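PDB 3O8S: ADP-ribose pyrophosphatase from Streptococcus suis, which probably hydrolyses ADP-ribose to AMP and ribose 5-phosphate, as a member of the NUDIX family of pyrophosphate-cleaving enzymes. Local coordinates for residues 125-130 and 146-151. Numbering follows the deposited sequence.
Sequences QRVVAI and TKVFIL
R126 pairs with L151 and A129 with F149 as antiparallel hydrogen-bonded pairs, and two classic beta bulges interrupt the ladder between 125-130 and 146-151. At the first bulge Q125 and R126 both face L151. L151 O accepts from Q125 N at 2.8 Å and, over a longer 3.2 Å, from R126 N, while L151 N returns a bond to R126 O. At the second, V128 and A129 both face F149: V128 N reaches F149 O at 2.8 Å, and F149 N binds A129 O.

L151 lies alongside R126, its CD2 4.1 Å from R126 CD. V128 CG2 crosses to L151 CB at 3.8 Å; with CG1 anti to the backbone N (chi1 176°), CG2 falls beside that N and faces L151. On the face of V127, I130, V148 and I150, V127 CG1 meets V148 CG1 and V127 CG2 meets I150 CD1. I130 CG2 touches T146 CG2 at 3.5 Å.

The R126 guanidinium hydrogen-bonds to S198 O and E199 O and forms a salt bridge with E202 of the second subunit. Helix 186-197 packs on V128, F149 and L151, and helix 106-118 on V148 and I150 on the other face. Within the NUDIX fold's mixed sheet, 145-157 also pairs in parallel with strand 70-79, and 120-132 with strand 204-205.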
loop_
_atom_site.group_PDB
_atom_site.type_symbol
_atom_site.label_atom_id
_atom_site.label_comp_id
_atom_site.label_asym_id
_atom_site.label_seq_id
_atom_site.Cartn_x
_atom_site.Cartn_y
_atom_site.Cartn_z
ATOM N N GLN A 125 9.425 2.830 -7.952
ATOM C CA GLN A 125 9.733 4.164 -7.483
ATOM C C GLN A 125 8.755 4.747 -6.478
ATOM O O GLN A 125 9.177 5.359 -5.505
ATOM C CB GLN A 125 9.775 5.087 -8.724
ATOM C CG GLN A 125 10.505 6.388 -8.524
ATOM C CD GLN A 125 10.764 7.066 -9.843
ATOM O OE1 GLN A 125 11.843 6.955 -10.407
ATOM N NE2 GLN A 125 9.791 7.804 -10.352
ATOM N N ARG A 126 7.464 4.663 -6.770
ATOM C CA ARG A 126 6.475 5.360 -5.997
ATOM C C ARG A 126 5.197 4.580 -5.959
ATOM O O ARG A 126 4.818 3.968 -6.956
ATOM C CB ARG A 126 6.268 6.772 -6.658
ATOM C CG ARG A 126 4.904 7.483 -6.408
ATOM C CD ARG A 126 4.888 8.850 -7.082
ATOM N NE ARG A 126 5.755 9.775 -6.332
ATOM C CZ ARG A 126 6.047 11.013 -6.692
ATOM N NH1 ARG A 126 5.573 11.510 -7.829
ATOM N NH2 ARG A 126 6.800 11.772 -5.916
ATOM N N VAL A 127 4.505 4.631 -4.806
ATOM C CA VAL A 127 3.184 4.033 -4.665
ATOM C C VAL A 127 2.191 5.090 -5.172
ATOM O O VAL A 127 2.032 6.144 -4.556
ATOM C CB VAL A 127 2.833 3.531 -3.232
ATOM C CG1 VAL A 127 1.513 2.742 -3.249
ATOM C CG2 VAL A 127 3.959 2.665 -2.667
ATOM N N VAL A 128 1.571 4.825 -6.313
ATOM C CA VAL A 128 0.572 5.747 -6.866
ATOM C C VAL A 128 -0.690 5.688 -5.979
ATOM O O VAL A 128 -1.261 6.713 -5.585
ATOM C CB VAL A 128 0.221 5.417 -8.357
ATOM C CG1 VAL A 128 -0.885 6.333 -8.877
ATOM C CG2 VAL A 128 1.451 5.454 -9.275
ATOM N N ALA A 129 -1.148 4.465 -5.750
ATOM C CA ALA A 129 -2.395 4.155 -5.053
ATOM C C ALA A 129 -2.443 2.720 -4.578
ATOM O O ALA A 129 -1.807 1.865 -5.185
ATOM C CB ALA A 129 -3.556 4.401 -5.996
ATOM N N ILE A 130 -3.179 2.476 -3.471
ATOM C CA ILE A 130 -3.533 1.179 -2.866
ATOM C C ILE A 130 -5.049 1.175 -2.887
ATOM O O ILE A 130 -5.668 1.856 -2.081
ATOM C CB ILE A 130 -2.945 0.954 -1.454
ATOM C CG1 ILE A 130 -1.466 1.261 -1.408
ATOM C CG2 ILE A 130 -3.243 -0.441 -0.916
ATOM C CD1 ILE A 130 -1.206 2.210 -0.389
ATOM N N THR A 146 -6.978 -6.062 -3.121
ATOM C CA THR A 146 -6.357 -4.781 -2.829
ATOM C C THR A 146 -5.340 -4.605 -3.962
ATOM O O THR A 146 -4.509 -5.497 -4.198
ATOM C CB THR A 146 -5.792 -4.748 -1.398
ATOM O OG1 THR A 146 -6.874 -4.575 -0.477
ATOM C CG2 THR A 146 -4.768 -3.615 -1.189
ATOM N N LYS A 147 -5.456 -3.502 -4.713
ATOM C CA LYS A 147 -4.589 -3.261 -5.862
ATOM C C LYS A 147 -3.563 -2.207 -5.551
ATOM O O LYS A 147 -3.935 -1.088 -5.192
ATOM C CB LYS A 147 -5.409 -2.829 -7.080
ATOM C CG LYS A 147 -6.406 -3.852 -7.576
ATOM C CD LYS A 147 -7.245 -3.196 -8.641
ATOM C CE LYS A 147 -7.157 -3.876 -9.974
ATOM N NZ LYS A 147 -5.769 -3.960 -10.463
ATOM N N VAL A 148 -2.281 -2.532 -5.727
ATOM C CA VAL A 148 -1.194 -1.560 -5.494
ATOM C C VAL A 148 -0.630 -1.134 -6.861
ATOM O O VAL A 148 -0.105 -1.968 -7.595
ATOM C CB VAL A 148 -0.083 -2.130 -4.568
ATOM C CG1 VAL A 148 0.951 -1.062 -4.224
ATOM C CG2 VAL A 148 -0.672 -2.717 -3.289
ATOM N N PHE A 149 -0.795 0.147 -7.217
ATOM C CA PHE A 149 -0.255 0.736 -8.437
ATOM C C PHE A 149 1.084 1.339 -8.087
ATOM O O PHE A 149 1.147 2.185 -7.205
ATOM C CB PHE A 149 -1.217 1.773 -9.021
ATOM C CG PHE A 149 -2.451 1.154 -9.636
ATOM C CD1 PHE A 149 -3.552 0.825 -8.849
ATOM C CD2 PHE A 149 -2.502 0.873 -11.003
ATOM C CE1 PHE A 149 -4.682 0.254 -9.414
ATOM C CE2 PHE A 149 -3.639 0.308 -11.571
ATOM C CZ PHE A 149 -4.719 0.002 -10.773
ATOM N N ILE A 150 2.159 0.866 -8.735
ATOM C CA ILE A 150 3.520 1.305 -8.486
ATOM C C ILE A 150 4.064 2.028 -9.724
ATOM O O ILE A 150 4.065 1.465 -10.822
ATOM C CB ILE A 150 4.440 0.100 -8.081
ATOM C CG1 ILE A 150 3.857 -0.731 -6.869
ATOM C CG2 ILE A 150 5.931 0.524 -7.871
ATOM C CD1 ILE A 150 3.953 -0.071 -5.532
ATOM N N LEU A 151 4.567 3.260 -9.529
ATOM C CA LEU A 151 5.202 3.974 -10.609
ATOM C C LEU A 151 6.630 3.450 -10.686
ATOM O O LEU A 151 7.291 3.342 -9.658
ATOM C CB LEU A 151 5.117 5.492 -10.427
ATOM C CG LEU A 151 5.970 6.347 -11.359
ATOM C CD1 LEU A 151 5.330 6.438 -12.756
ATOM C CD2 LEU A 151 6.183 7.730 -10.766
#